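PDB 2H56: DNA-3-methyladenine glycosidase from Bacillus halodurans, which belongs to the largely helical HhH-GPD superfamily of base excision DNA repair proteins. Local coordinates for residues M153-M156 with G160-D163. Numbering follows the deposited sequence.
Sequences MFMM and GRLD
Met-155, modelled as selenomethionine, lays its terminal methyl over one face of the Arg-161 guanidinium, and the contact illustrates how a chain can fold back on the helix it has just left. CE stands 3.6 Å above the plane, over the centre of the group, touching CZ, and it also lies near Arg-161 CB. The Met-155 side chain is extended as far as selenium and then turns at its last torsion (chi3 55°), which swings the methyl onto the flat group. The arginine chain bends at chi2 and chi3 and wraps round that methyl. The rotation of the guanidinium is fixed from its edge by Asp-163, which meets NE and NH2 side-on in a salt bridge: NE donates to OD1 at 3.0 Å, tilted out of the carboxylate plane, while NH2 reaches the syn lone pair of OD2 at 3.0 Å, in the guanidinium plane. The acid thus holds the edge while the methyl covers a face.

Between the backbones, Arg-161 N donates to Met-155 O at 2.9 Å in a nearly straight bond (160°). Gly-160 takes a positive phi (54°) in the turn, a conformation that favours glycine. Val-136 of helix 133-141 packs against both Met-155 and Arg-161, and Ala-131 O weakly accepts from Arg-161 NH1. With the short hairpin between helices 133-141 and 148-157, this is the exit from the second helix of the helix-hairpin-helix motif that gives the superfamily its name.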
HETATM    1  N   MSE A 153      -1.601   3.124   0.655  1.00 69.75           N
HETATM    2  CA  MSE A 153      -1.257   1.790   0.118  1.00 69.25           C
HETATM    3  C   MSE A 153      -1.324   1.752  -1.410  1.00 69.32           C
HETATM    4  O   MSE A 153      -0.480   1.071  -2.086  1.00 67.67           O
HETATM    5  CB  MSE A 153      -2.184   0.717   0.658  1.00 66.96           C
HETATM    6  CG  MSE A 153      -2.177   0.608   2.119  1.00 64.99           C
HETATM    7 SE   MSE A 153      -0.470   0.007   2.765  0.70 60.17          SE
HETATM    8  CE  MSE A 153      -0.640  -1.976   2.292  1.00 81.87           C
ATOM      9  N   PHE A 154      -2.306   2.488  -1.936  1.00 64.74           N
ATOM     10  CA  PHE A 154      -2.469   2.617  -3.367  1.00 67.70           C
ATOM     11  C   PHE A 154      -1.291   3.319  -3.992  1.00 70.10           C
ATOM     12  O   PHE A 154      -0.844   2.905  -5.066  1.00 76.18           O
ATOM     13  CB  PHE A 154      -3.734   3.392  -3.705  1.00 69.77           C
ATOM     14  CG  PHE A 154      -3.967   3.545  -5.170  1.00 72.16           C
ATOM     15  CD1 PHE A 154      -4.466   2.473  -5.924  1.00 79.67           C
ATOM     16  CD2 PHE A 154      -3.710   4.753  -5.802  1.00 68.07           C
ATOM     17  CE1 PHE A 154      -4.662   2.599  -7.300  1.00 67.70           C
ATOM     18  CE2 PHE A 154      -3.920   4.891  -7.174  1.00 72.29           C
ATOM     19  CZ  PHE A 154      -4.394   3.814  -7.923  1.00 65.23           C
HETATM   20  N   MSE A 155      -0.784   4.372  -3.345  1.00 66.49           N
HETATM   21  CA  MSE A 155       0.315   5.116  -3.907  1.00 65.85           C
HETATM   22  C   MSE A 155       1.550   4.214  -3.956  1.00 67.60           C
HETATM   23  O   MSE A 155       2.479   4.433  -4.766  1.00 66.98           O
HETATM   24  CB  MSE A 155       0.660   6.350  -3.062  1.00 65.11           C
HETATM   25  CG  MSE A 155      -0.374   7.439  -3.003  1.00 64.92           C
HETATM   26 SE   MSE A 155       0.305   9.094  -2.210  0.70 68.29          SE
HETATM   27  CE  MSE A 155       1.876   9.378  -3.383  1.00 64.61           C
HETATM   28  N   MSE A 156       1.627   3.244  -3.049  1.00 65.84           N
HETATM   29  CA  MSE A 156       2.881   2.520  -2.947  1.00 66.35           C
HETATM   30  C   MSE A 156       2.823   1.377  -3.940  1.00 69.05           C
HETATM   31  O   MSE A 156       3.621   1.305  -4.853  1.00 71.66           O
HETATM   32  CB  MSE A 156       3.138   1.988  -1.536  1.00 66.13           C
HETATM   33  CG  MSE A 156       3.508   3.039  -0.469  1.00 68.74           C
HETATM   34 SE   MSE A 156       3.690   2.075   1.206  0.70 55.98          SE
HETATM   35  CE  MSE A 156       4.143   3.395   2.678  1.00 63.91           C
ATOM     36  N   GLY A 160       3.601   2.852  -7.485  1.00 69.52           N
ATOM     37  CA  GLY A 160       5.048   2.675  -7.253  1.00 67.43           C
ATOM     38  C   GLY A 160       5.809   3.899  -6.739  1.00 65.80           C
ATOM     39  O   GLY A 160       7.013   4.071  -7.037  1.00 59.25           O
ATOM     40  N   ARG A 161       5.116   4.726  -5.947  1.00 66.43           N
ATOM     41  CA  ARG A 161       5.692   5.958  -5.392  1.00 66.59           C
ATOM     42  C   ARG A 161       6.523   5.654  -4.164  1.00 65.18           C
ATOM     43  O   ARG A 161       6.059   5.013  -3.265  1.00 66.43           O
ATOM     44  CB  ARG A 161       4.583   6.935  -5.027  1.00 66.49           C
ATOM     45  CG  ARG A 161       3.952   7.584  -6.215  1.00 68.95           C
ATOM     46  CD  ARG A 161       4.857   8.676  -6.762  1.00 79.40           C
ATOM     47  NE  ARG A 161       5.011   9.737  -5.764  1.00 85.24           N
ATOM     48  CZ  ARG A 161       4.253  10.831  -5.686  1.00 84.59           C
ATOM     49  NH1 ARG A 161       3.290  11.078  -6.575  1.00 84.34           N
ATOM     50  NH2 ARG A 161       4.480  11.705  -4.716  1.00 83.65           N
ATOM     51  N   LEU A 162       7.756   6.127  -4.119  1.00 67.63           N
ATOM     52  CA  LEU A 162       8.674   5.727  -3.045  1.00 66.75           C
ATOM     53  C   LEU A 162       8.688   6.682  -1.825  1.00 67.93           C
ATOM     54  O   LEU A 162       9.382   6.427  -0.840  1.00 68.66           O
ATOM     55  CB  LEU A 162      10.083   5.556  -3.628  1.00 65.75           C
ATOM     56  CG  LEU A 162      10.191   4.511  -4.751  1.00 65.06           C
ATOM     57  CD1 LEU A 162      11.604   4.277  -5.141  1.00 58.13           C
ATOM     58  CD2 LEU A 162       9.565   3.177  -4.313  1.00 67.20           C
ATOM     59  N   ASP A 163       7.891   7.746  -1.867  1.00 68.30           N
ATOM     60  CA  ASP A 163       7.925   8.809  -0.843  1.00 70.25           C
ATOM     61  C   ASP A 163       6.635   8.863   0.030  1.00 71.73           C
ATOM     62  O   ASP A 163       6.055   9.926   0.266  1.00 71.30           O
ATOM     63  CB  ASP A 163       8.144  10.143  -1.543  1.00 71.04           C
ATOM     64  CG  ASP A 163       7.027  10.486  -2.558  1.00 73.45           C
ATOM     65  OD1 ASP A 163       6.283   9.593  -3.034  1.00 69.70           O
ATOM     66  OD2 ASP A 163       6.898  11.681  -2.867  1.00 81.84           O
TER